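Local coordinates for protein 5-oxopent-3-ene-1,2,5-tricarboxylate decarboxylase (Exiguobacterium antarcticum B7, PDB 6IYM) that belongs to the fumarylacetoacetate hydrolase family and carries a magnesium ion held by acidic side chains in a beta-rich fold, at residues F177-P182 and L271-K276; L127-G132 and F148-I153; V72-K77 and V236-T241. All blocks are in the same frame, centred on the assembly; numbering follows the deposited sequence.

Overall arrangement
Five strands run side by side in one mixed sheet, in the order 72-75, 236-238, 121-131, 147-158, 178-186. Contact 3 is the first pairing and contact 2 that of the third and fourth strands; in contact 1 the last strand meets 271-276 of a second sheet. Ile129 N to Ile237 O (2.7 Å) joins contacts 2 and 3, whose centres are about 11 Å apart, and Gly181 N to Ile152 O (3.1 Å) joins contacts 1 and 2, centred about 16 Å apart. The magnesium ion, bound by Glu124, Glu126 and Asp155, lies about 5 Å from Gly240, about 7 Å from the side chain of Ile153 and about 11 Å from that of Pro179.

Contact 1 of 3, residues F177-P182 and L271-K276; sequences FCPFGP and LQNQVK. Unlike the reference sequence in segment 271-276: Gln274 (reference Lys).
Leu271 and Asn273 both project onto Pro179, and their side chains make almost all of this contact. The apolar part belongs to Leu271. The leucine reaches over the backbone of 179-182, its CG anti to the main-chain N (chi1 -171°), and spreads its two methyls along it. CD2 lies 3.7 Å from Pro179 CB and 3.6 Å from Pro179 C, so it covers both the ring and the peptide that follows. The other methyl, CD1, comes to rest on the next peptide, 3.6 Å from Gly181 N. Gly181 has backbone angles that would jam a side chain against the preceding carbonyl, and a cis peptide bond leads from it into Pro182, where the chain turns a corner.

The second kind of interaction sets an amide against a proline. The ring of Pro179 lies over the amide face of Asn273, with OD1 of the asparagine 3.2 Å from Pro179 CB. The nitrogen of the same amide is turned to a different task: ND2 hydrogen-bonds the carbonyls of Asp109 and Gly106, which holds the amide so that one flat face lies against the CB-CG edge of the proline.

No hydrogen bond passes between 177-182 and 271-276. Their strand axes come no closer than 7.5 Å and run at 149° to each other, while Pro179 and Gly181 use backbone bonds to Asn154 and Ile152. The chemistry therefore implies two sheets held together here by buried van der Waals packing, with the amide N-H groups of Asn273 bonded outside the two segments.

Contact 2 of 3, residues L127-G132 and F148-I153; sequences LAIIIG and FGYSII
Tyr150 and Leu127 meet on one face of an antiparallel strand pair. Leu127 CG stands anti to the backbone N (chi1 173°), which swings CD1 across the strand gap to 3.8 Å from Tyr150 CB. The tyrosine takes the other kind of rotamer: its CG lies anti to the carbonyl carbon (chi1 -52°), and the ring extends past Ile129, whose CG1 is a looser 4.3 Å from Tyr150 CE2. Helix 218-225 covers this face, with Val218 against both Ile129 and Tyr150.

Ala128 and Ile130 occupy the reverse face. The methyl of Ala128 sits 3.6 Å from Ile153 CG1. Ile130 holds its CG1 beside its own backbone N, over the neighbouring backbone, 3.8 Å from Gly149 O, while CG2 faces Phe148. Phe148 touches mainly through its root: CB lies 3.6 Å from Gly132 CA, and the ring leads away toward Trp5 and Ile184. Ser151 OG turns outward from the pair to bond Val183 O.

Between the two faces the backbones bond in pairs, Ala128 with Ser151 and Ile130 with Gly149. The regular ladder is interrupted where Ile130 O accepts two N-H groups, at 2.8 Å from Phe148 N and a longer 3.3 Å from Gly149 N. The Phe148 bond is the more bent, 137° at the hydrogen. Past this point Gly132 bonds onward to His146. Two residues set against one, sharing a single carbonyl, make a classic beta bulge within the pairing of two neighbouring strands of the fumarylacetoacetate hydrolase fold.

Contact 3 of 3, residues V72-K77 and V236-T241; sequences VICVGK and VIATGT
Val72 and Val236 come together obliquely, CG1 to CG1 at 4.0 Å, at the start of two parallel strands. The same Val72 CG1 lies 3.6 Å from Val236 O, so the branch anti to the backbone N (chi1 177°) spans the gap. Next along, Ile73 and Ile237 lie side by side on one face of the sheet; there Ile73 also packs against Phe169 of the second subunit, and Ile237 against Ile221. Cys74 and Ala238 share the reverse face, where Cys74 SG touches Ala238 CB at 3.9 Å. Val75 turns toward the partner strand and sets CG2 3.6 Å from Ala238 O.

Three hydrogen bonds run between the strands, each nearly in line with its carbonyl: Ile73 N to Val236 O, Ala238 N to Ile73 O at 2.7 Å, and Val75 N to Ala238 O at 3.0 Å.

Past Ala238 the strand gives way to a loop. Gly240, with positive phi, passes close to the backbone of Gly76, and its N bonds OE1 of Glu126, a magnesium ligand. The arrangement is a parallel strand pair inside a mixed sheet, whose exit loop forms part of the second shell of the metal site.

Contact 1 of 3, residues F177-P182 and L271-K276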
loop_
_atom_site.group_PDB
_atom_site.type_symbol
_atom_site.label_atom_id
_atom_site.label_comp_id
_atom_site.label_asym_id
_atom_site.label_seq_id
_atom_site.Cartn_x
_atom_site.Cartn_y
_atom_site.Cartn_z
ATOM N N PHE A 177 5.162 -7.617 11.091
ATOM C CA PHE A 177 4.306 -6.671 11.856
ATOM C C PHE A 177 2.816 -6.774 11.486
ATOM O O PHE A 177 2.049 -5.873 11.922
ATOM C CB PHE A 177 4.807 -5.243 11.687
ATOM C CG PHE A 177 5.945 -4.852 12.595
ATOM C CD1 PHE A 177 6.826 -5.790 13.091
ATOM C CD2 PHE A 177 6.153 -3.523 12.899
ATOM C CE1 PHE A 177 7.876 -5.409 13.920
ATOM C CE2 PHE A 177 7.199 -3.135 13.727
ATOM C CZ PHE A 177 8.059 -4.086 14.240
ATOM N N CYS A 178 2.367 -7.780 10.721
ATOM C CA CYS A 178 0.920 -7.892 10.396
ATOM C C CYS A 178 0.434 -9.340 10.406
ATOM O O CYS A 178 0.041 -9.884 9.371
ATOM C CB CYS A 178 0.614 -7.191 9.072
ATOM S SG CYS A 178 -1.139 -6.776 8.910
ATOM N N PRO A 179 0.329 -9.984 11.594
ATOM C CA PRO A 179 -0.477 -11.185 11.757
ATOM C C PRO A 179 -1.866 -10.974 11.175
ATOM O O PRO A 179 -2.461 -9.931 11.428
ATOM C CB PRO A 179 -0.620 -11.339 13.274
ATOM C CG PRO A 179 0.687 -10.768 13.779
ATOM C CD PRO A 179 0.968 -9.598 12.859
ATOM N N PHE A 180 -2.338 -11.967 10.433
ATOM C CA PHE A 180 -3.604 -11.917 9.683
ATOM C C PHE A 180 -4.204 -13.314 9.685
ATOM O O PHE A 180 -3.557 -14.225 9.201
ATOM C CB PHE A 180 -3.316 -11.368 8.287
ATOM C CG PHE A 180 -4.468 -11.395 7.315
ATOM C CD1 PHE A 180 -5.720 -10.958 7.691
ATOM C CD2 PHE A 180 -4.248 -11.672 5.967
ATOM C CE1 PHE A 180 -6.755 -10.932 6.768
ATOM C CE2 PHE A 180 -5.277 -11.605 5.037
ATOM C CZ PHE A 180 -6.538 -11.279 5.446
ATOM N N GLY A 181 -5.415 -13.470 10.207
ATOM C CA GLY A 181 -6.136 -14.751 10.156
ATOM C C GLY A 181 -7.008 -14.921 11.382
ATOM O O GLY A 181 -7.319 -13.913 12.026
ATOM N N PRO A 182 -7.355 -16.169 11.781
ATOM C CA PRO A 182 -6.963 -17.391 11.070
ATOM C C PRO A 182 -7.875 -17.782 9.901
ATOM O O PRO A 182 -7.537 -18.634 9.135
ATOM C CB PRO A 182 -7.128 -18.506 12.098
ATOM C CG PRO A 182 -8.200 -17.983 13.053
ATOM C CD PRO A 182 -8.100 -16.469 13.018
ATOM N N LEU A 271 -5.980 -15.453 16.817
ATOM C CA LEU A 271 -4.736 -15.180 16.069
ATOM C C LEU A 271 -3.632 -15.035 17.109
ATOM O O LEU A 271 -3.582 -13.995 17.789
ATOM C CB LEU A 271 -4.934 -13.913 15.231
ATOM C CG LEU A 271 -3.845 -13.557 14.221
ATOM C CD1 LEU A 271 -3.638 -14.648 13.169
ATOM C CD2 LEU A 271 -4.195 -12.256 13.535
ATOM N N GLN A 272 -2.771 -16.043 17.210
ATOM C CA GLN A 272 -1.659 -16.062 18.188
ATOM C C GLN A 272 -0.334 -16.083 17.435
ATOM O O GLN A 272 -0.177 -16.930 16.518
ATOM C CB GLN A 272 -1.785 -17.265 19.113
ATOM C CG GLN A 272 -0.642 -17.384 20.117
ATOM C CD GLN A 272 -0.776 -18.662 20.910
ATOM O OE1 GLN A 272 -1.848 -18.982 21.423
ATOM N NE2 GLN A 272 0.313 -19.414 20.980
ATOM N N ASN A 273 0.568 -15.191 17.862
ATOM C CA ASN A 273 1.936 -15.016 17.336
ATOM C C ASN A 273 2.875 -14.752 18.511
ATOM O O ASN A 273 2.506 -14.016 19.478
ATOM C CB ASN A 273 1.971 -13.897 16.292
ATOM C CG ASN A 273 0.953 -14.100 15.183
ATOM O OD1 ASN A 273 -0.218 -13.716 15.308
ATOM N ND2 ASN A 273 1.378 -14.768 14.122
ATOM N N GLN A 274 4.103 -15.223 18.394
ATOM C CA GLN A 274 5.139 -14.982 19.419
ATOM C C GLN A 274 6.167 -14.030 18.810
ATOM O O GLN A 274 6.601 -14.256 17.666
ATOM C CB GLN A 274 5.710 -16.337 19.857
ATOM C CG GLN A 274 6.508 -16.285 21.153
ATOM C CD GLN A 274 7.140 -17.601 21.565
ATOM O OE1 GLN A 274 7.105 -18.609 20.864
ATOM N NE2 GLN A 274 7.745 -17.587 22.737
ATOM N N VAL A 275 6.592 -13.026 19.562
ATOM C CA VAL A 275 7.774 -12.193 19.205
ATOM C C VAL A 275 9.017 -13.090 19.317
ATOM O O VAL A 275 9.201 -13.729 20.373
ATOM C CB VAL A 275 7.825 -10.928 20.079
ATOM C CG1 VAL A 275 9.038 -10.043 19.793
ATOM C CG2 VAL A 275 6.541 -10.127 19.943
ATOM N N LYS A 276 9.816 -13.204 18.254
ATOM C CA LYS A 276 11.083 -13.990 18.324
ATOM C C LYS A 276 12.194 -13.323 17.511
ATOM O O LYS A 276 11.952 -12.947 16.358
ATOM C CB LYS A 276 10.859 -15.437 17.886
ATOM C CG LYS A 276 10.597 -16.391 19.047
ATOM C CD LYS A 276 10.261 -17.807 18.649
ATOM C CE LYS A 276 9.208 -17.866 17.563
ATOM N NZ LYS A 276 8.528 -19.183 17.514
#

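Contact 2 of 3, residues L127-G132 and F148-I153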
loop_
_atom_site.group_PDB
_atom_site.type_symbol
_atom_site.label_atom_id
_atom_site.label_comp_id
_atom_site.label_asym_id
_atom_site.label_seq_id
_atom_site.Cartn_x
_atom_site.Cartn_y
_atom_site.Cartn_z
ATOM N N LEU A 127 -10.449 -5.895 14.358
ATOM C CA LEU A 127 -11.397 -6.489 13.389
ATOM C C LEU A 127 -11.004 -6.010 11.994
ATOM O O LEU A 127 -10.851 -4.797 11.806
ATOM C CB LEU A 127 -12.817 -6.041 13.729
ATOM C CG LEU A 127 -13.893 -6.434 12.719
ATOM C CD1 LEU A 127 -14.007 -7.939 12.615
ATOM C CD2 LEU A 127 -15.232 -5.813 13.111
ATOM N N ALA A 128 -10.827 -6.939 11.071
ATOM C CA ALA A 128 -10.456 -6.664 9.676
ATOM C C ALA A 128 -11.687 -6.846 8.801
ATOM O O ALA A 128 -12.280 -7.923 8.876
ATOM C CB ALA A 128 -9.377 -7.608 9.237
ATOM N N ILE A 129 -12.045 -5.830 8.012
ATOM C CA ILE A 129 -13.036 -5.954 6.894
ATOM C C ILE A 129 -12.340 -6.502 5.638
ATOM O O ILE A 129 -11.338 -5.900 5.187
ATOM C CB ILE A 129 -13.691 -4.597 6.577
ATOM C CG1 ILE A 129 -14.301 -3.939 7.815
ATOM C CG2 ILE A 129 -14.704 -4.750 5.450
ATOM C CD1 ILE A 129 -14.602 -2.457 7.615
ATOM N N ILE A 130 -12.907 -7.542 5.036
ATOM C CA ILE A 130 -12.445 -8.125 3.748
ATOM C C ILE A 130 -13.394 -7.700 2.618
ATOM O O ILE A 130 -14.535 -8.137 2.615
ATOM C CB ILE A 130 -12.368 -9.646 3.865
ATOM C CG1 ILE A 130 -11.570 -10.081 5.096
ATOM C CG2 ILE A 130 -11.795 -10.225 2.587
ATOM C CD1 ILE A 130 -10.098 -9.803 4.979
ATOM N N ILE A 131 -12.920 -6.905 1.664
ATOM C CA ILE A 131 -13.765 -6.338 0.563
ATOM C C ILE A 131 -13.920 -7.444 -0.476
ATOM O O ILE A 131 -12.912 -8.123 -0.765
ATOM C CB ILE A 131 -13.128 -5.060 -0.009
ATOM C CG1 ILE A 131 -12.970 -3.983 1.064
ATOM C CG2 ILE A 131 -13.874 -4.548 -1.233
ATOM C CD1 ILE A 131 -14.277 -3.443 1.593
ATOM N N GLY A 132 -15.147 -7.668 -0.945
ATOM C CA GLY A 132 -15.458 -8.762 -1.880
ATOM C C GLY A 132 -15.766 -8.241 -3.276
ATOM O O GLY A 132 -15.680 -9.026 -4.223
ATOM N N PHE A 148 -16.976 -9.072 1.615
ATOM C CA PHE A 148 -16.953 -10.553 1.546
ATOM C C PHE A 148 -17.088 -11.108 2.973
ATOM O O PHE A 148 -17.688 -12.175 3.170
ATOM C CB PHE A 148 -15.655 -11.041 0.913
ATOM C CG PHE A 148 -15.582 -12.533 0.779
ATOM C CD1 PHE A 148 -16.290 -13.186 -0.222
ATOM C CD2 PHE A 148 -14.823 -13.288 1.667
ATOM C CE1 PHE A 148 -16.224 -14.564 -0.349
ATOM C CE2 PHE A 148 -14.766 -14.668 1.540
ATOM C CZ PHE A 148 -15.471 -15.299 0.540
ATOM N N GLY A 149 -16.459 -10.445 3.951
ATOM C CA GLY A 149 -16.408 -10.976 5.323
ATOM C C GLY A 149 -15.411 -10.256 6.211
ATOM O O GLY A 149 -15.111 -9.092 5.937
ATOM N N TYR A 150 -14.976 -10.933 7.278
ATOM C CA TYR A 150 -14.202 -10.332 8.389
ATOM C C TYR A 150 -13.165 -11.333 8.901
ATOM O O TYR A 150 -13.395 -12.560 8.835
ATOM C CB TYR A 150 -15.126 -9.899 9.525
ATOM C CG TYR A 150 -16.291 -9.024 9.153
ATOM C CD1 TYR A 150 -17.511 -9.573 8.782
ATOM C CD2 TYR A 150 -16.194 -7.646 9.222
ATOM C CE1 TYR A 150 -18.594 -8.769 8.462
ATOM C CE2 TYR A 150 -17.270 -6.828 8.910
ATOM C CZ TYR A 150 -18.475 -7.394 8.528
ATOM O OH TYR A 150 -19.521 -6.572 8.225
ATOM N N SER A 151 -12.049 -10.795 9.398
ATOM C CA SER A 151 -10.922 -11.565 9.983
ATOM C C SER A 151 -10.267 -10.727 11.072
ATOM O O SER A 151 -10.835 -9.693 11.484
ATOM C CB SER A 151 -9.953 -11.969 8.882
ATOM O OG SER A 151 -9.069 -12.993 9.301
ATOM N N ILE A 152 -9.118 -11.178 11.552
ATOM C CA ILE A 152 -8.358 -10.486 12.620
ATOM C C ILE A 152 -7.055 -10.000 12.008
ATOM O O ILE A 152 -6.495 -10.708 11.192
ATOM C CB ILE A 152 -8.120 -11.408 13.824
ATOM C CG1 ILE A 152 -9.375 -12.224 14.145
ATOM C CG2 ILE A 152 -7.621 -10.602 15.009
ATOM C CD1 ILE A 152 -9.219 -13.215 15.286
ATOM N N ILE A 153 -6.654 -8.798 12.386
ATOM C CA ILE A 153 -5.320 -8.202 12.151
ATOM C C ILE A 153 -4.739 -7.860 13.521
ATOM O O ILE A 153 -5.472 -7.312 14.338
ATOM C CB ILE A 153 -5.447 -6.959 11.253
ATOM C CG1 ILE A 153 -5.783 -7.373 9.827
ATOM C CG2 ILE A 153 -4.200 -6.102 11.311
ATOM C CD1 ILE A 153 -4.612 -7.899 9.098
#

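Contact 3 of 3, residues V72-K77 and V236-T241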
loop_
_atom_site.group_PDB
_atom_site.type_symbol
_atom_site.label_atom_id
_atom_site.label_comp_id
_atom_site.label_asym_id
_atom_site.label_seq_id
_atom_site.Cartn_x
_atom_site.Cartn_y
_atom_site.Cartn_z
ATOM N N VAL A 72 -2.544 -3.110 3.456
ATOM C CA VAL A 72 -3.659 -3.165 4.443
ATOM C C VAL A 72 -3.983 -1.716 4.863
ATOM O O VAL A 72 -3.064 -0.966 5.267
ATOM C CB VAL A 72 -3.266 -4.040 5.648
ATOM C CG1 VAL A 72 -4.356 -4.040 6.704
ATOM C CG2 VAL A 72 -2.947 -5.458 5.211
ATOM N N ILE A 73 -5.234 -1.308 4.696
ATOM C CA ILE A 73 -5.691 0.062 5.073
ATOM C C ILE A 73 -6.083 0.032 6.541
ATOM O O ILE A 73 -6.888 -0.849 6.876
ATOM C CB ILE A 73 -6.851 0.541 4.187
ATOM C CG1 ILE A 73 -6.462 0.521 2.704
ATOM C CG2 ILE A 73 -7.325 1.909 4.649
ATOM C CD1 ILE A 73 -7.632 0.662 1.729
ATOM N N CYS A 74 -5.535 0.960 7.344
ATOM C CA CYS A 74 -5.639 0.971 8.820
ATOM C C CYS A 74 -6.244 2.282 9.330
ATOM O O CYS A 74 -5.809 3.364 8.900
ATOM C CB CYS A 74 -4.265 0.801 9.452
ATOM S SG CYS A 74 -3.502 -0.810 9.097
ATOM N N VAL A 75 -7.192 2.156 10.256
ATOM C CA VAL A 75 -7.844 3.286 10.959
ATOM C C VAL A 75 -7.023 3.601 12.204
ATOM O O VAL A 75 -6.519 2.651 12.823
ATOM C CB VAL A 75 -9.311 2.947 11.285
ATOM C CG1 VAL A 75 -9.980 4.079 12.070
ATOM C CG2 VAL A 75 -10.076 2.660 9.999
ATOM N N GLY A 76 -6.902 4.883 12.560
ATOM C CA GLY A 76 -6.232 5.323 13.807
ATOM C C GLY A 76 -7.135 5.090 15.022
ATOM O O GLY A 76 -7.959 4.163 14.997
ATOM N N LYS A 77 -7.032 5.911 16.060
ATOM C CA LYS A 77 -7.896 5.815 17.274
ATOM C C LYS A 77 -9.364 5.695 16.841
ATOM O O LYS A 77 -9.893 6.651 16.234
ATOM C CB LYS A 77 -7.702 7.059 18.152
ATOM C CG LYS A 77 -6.543 6.985 19.130
ATOM C CD LYS A 77 -5.274 6.399 18.546
ATOM C CE LYS A 77 -4.264 6.030 19.607
ATOM N NZ LYS A 77 -3.084 5.362 19.014
ATOM N N VAL A 236 -8.117 -5.280 2.581
ATOM C CA VAL A 236 -8.203 -5.575 4.042
ATOM C C VAL A 236 -8.229 -4.236 4.781
ATOM O O VAL A 236 -7.252 -3.476 4.698
ATOM C CB VAL A 236 -7.037 -6.453 4.536
ATOM C CG1 VAL A 236 -7.161 -6.805 6.015
ATOM C CG2 VAL A 236 -6.901 -7.725 3.724
ATOM N N ILE A 237 -9.297 -3.955 5.511
ATOM C CA ILE A 237 -9.379 -2.697 6.293
ATOM C C ILE A 237 -9.328 -3.063 7.774
ATOM O O ILE A 237 -10.281 -3.744 8.268
ATOM C CB ILE A 237 -10.633 -1.899 5.887
ATOM C CG1 ILE A 237 -10.705 -1.750 4.370
ATOM C CG2 ILE A 237 -10.648 -0.543 6.584
ATOM C CD1 ILE A 237 -11.946 -1.073 3.863
ATOM N N ALA A 238 -8.294 -2.593 8.467
ATOM C CA ALA A 238 -8.116 -2.799 9.914
ATOM C C ALA A 238 -8.854 -1.664 10.640
ATOM O O ALA A 238 -8.493 -0.531 10.404
ATOM C CB ALA A 238 -6.658 -2.847 10.237
ATOM N N THR A 239 -9.845 -1.969 11.498
ATOM C CA THR A 239 -10.879 -0.994 11.939
ATOM C C THR A 239 -10.540 -0.368 13.289
ATOM O O THR A 239 -11.443 0.272 13.865
ATOM C CB THR A 239 -12.281 -1.612 11.929
ATOM O OG1 THR A 239 -12.280 -2.740 12.793
ATOM C CG2 THR A 239 -12.710 -2.057 10.544
ATOM N N GLY A 240 -9.282 -0.473 13.721
ATOM C CA GLY A 240 -8.760 0.114 14.972
ATOM C C GLY A 240 -8.784 -0.901 16.109
ATOM O O GLY A 240 -9.277 -2.020 15.901
ATOM N N THR A 241 -8.345 -0.495 17.293
ATOM C CA THR A 241 -8.014 -1.371 18.427
ATOM C C THR A 241 -8.659 -0.844 19.695
ATOM O O THR A 241 -8.742 0.362 19.887
ATOM C CB THR A 241 -6.493 -1.476 18.523
ATOM O OG1 THR A 241 -6.270 -2.688 19.247
ATOM C CG2 THR A 241 -5.835 -0.271 19.166
#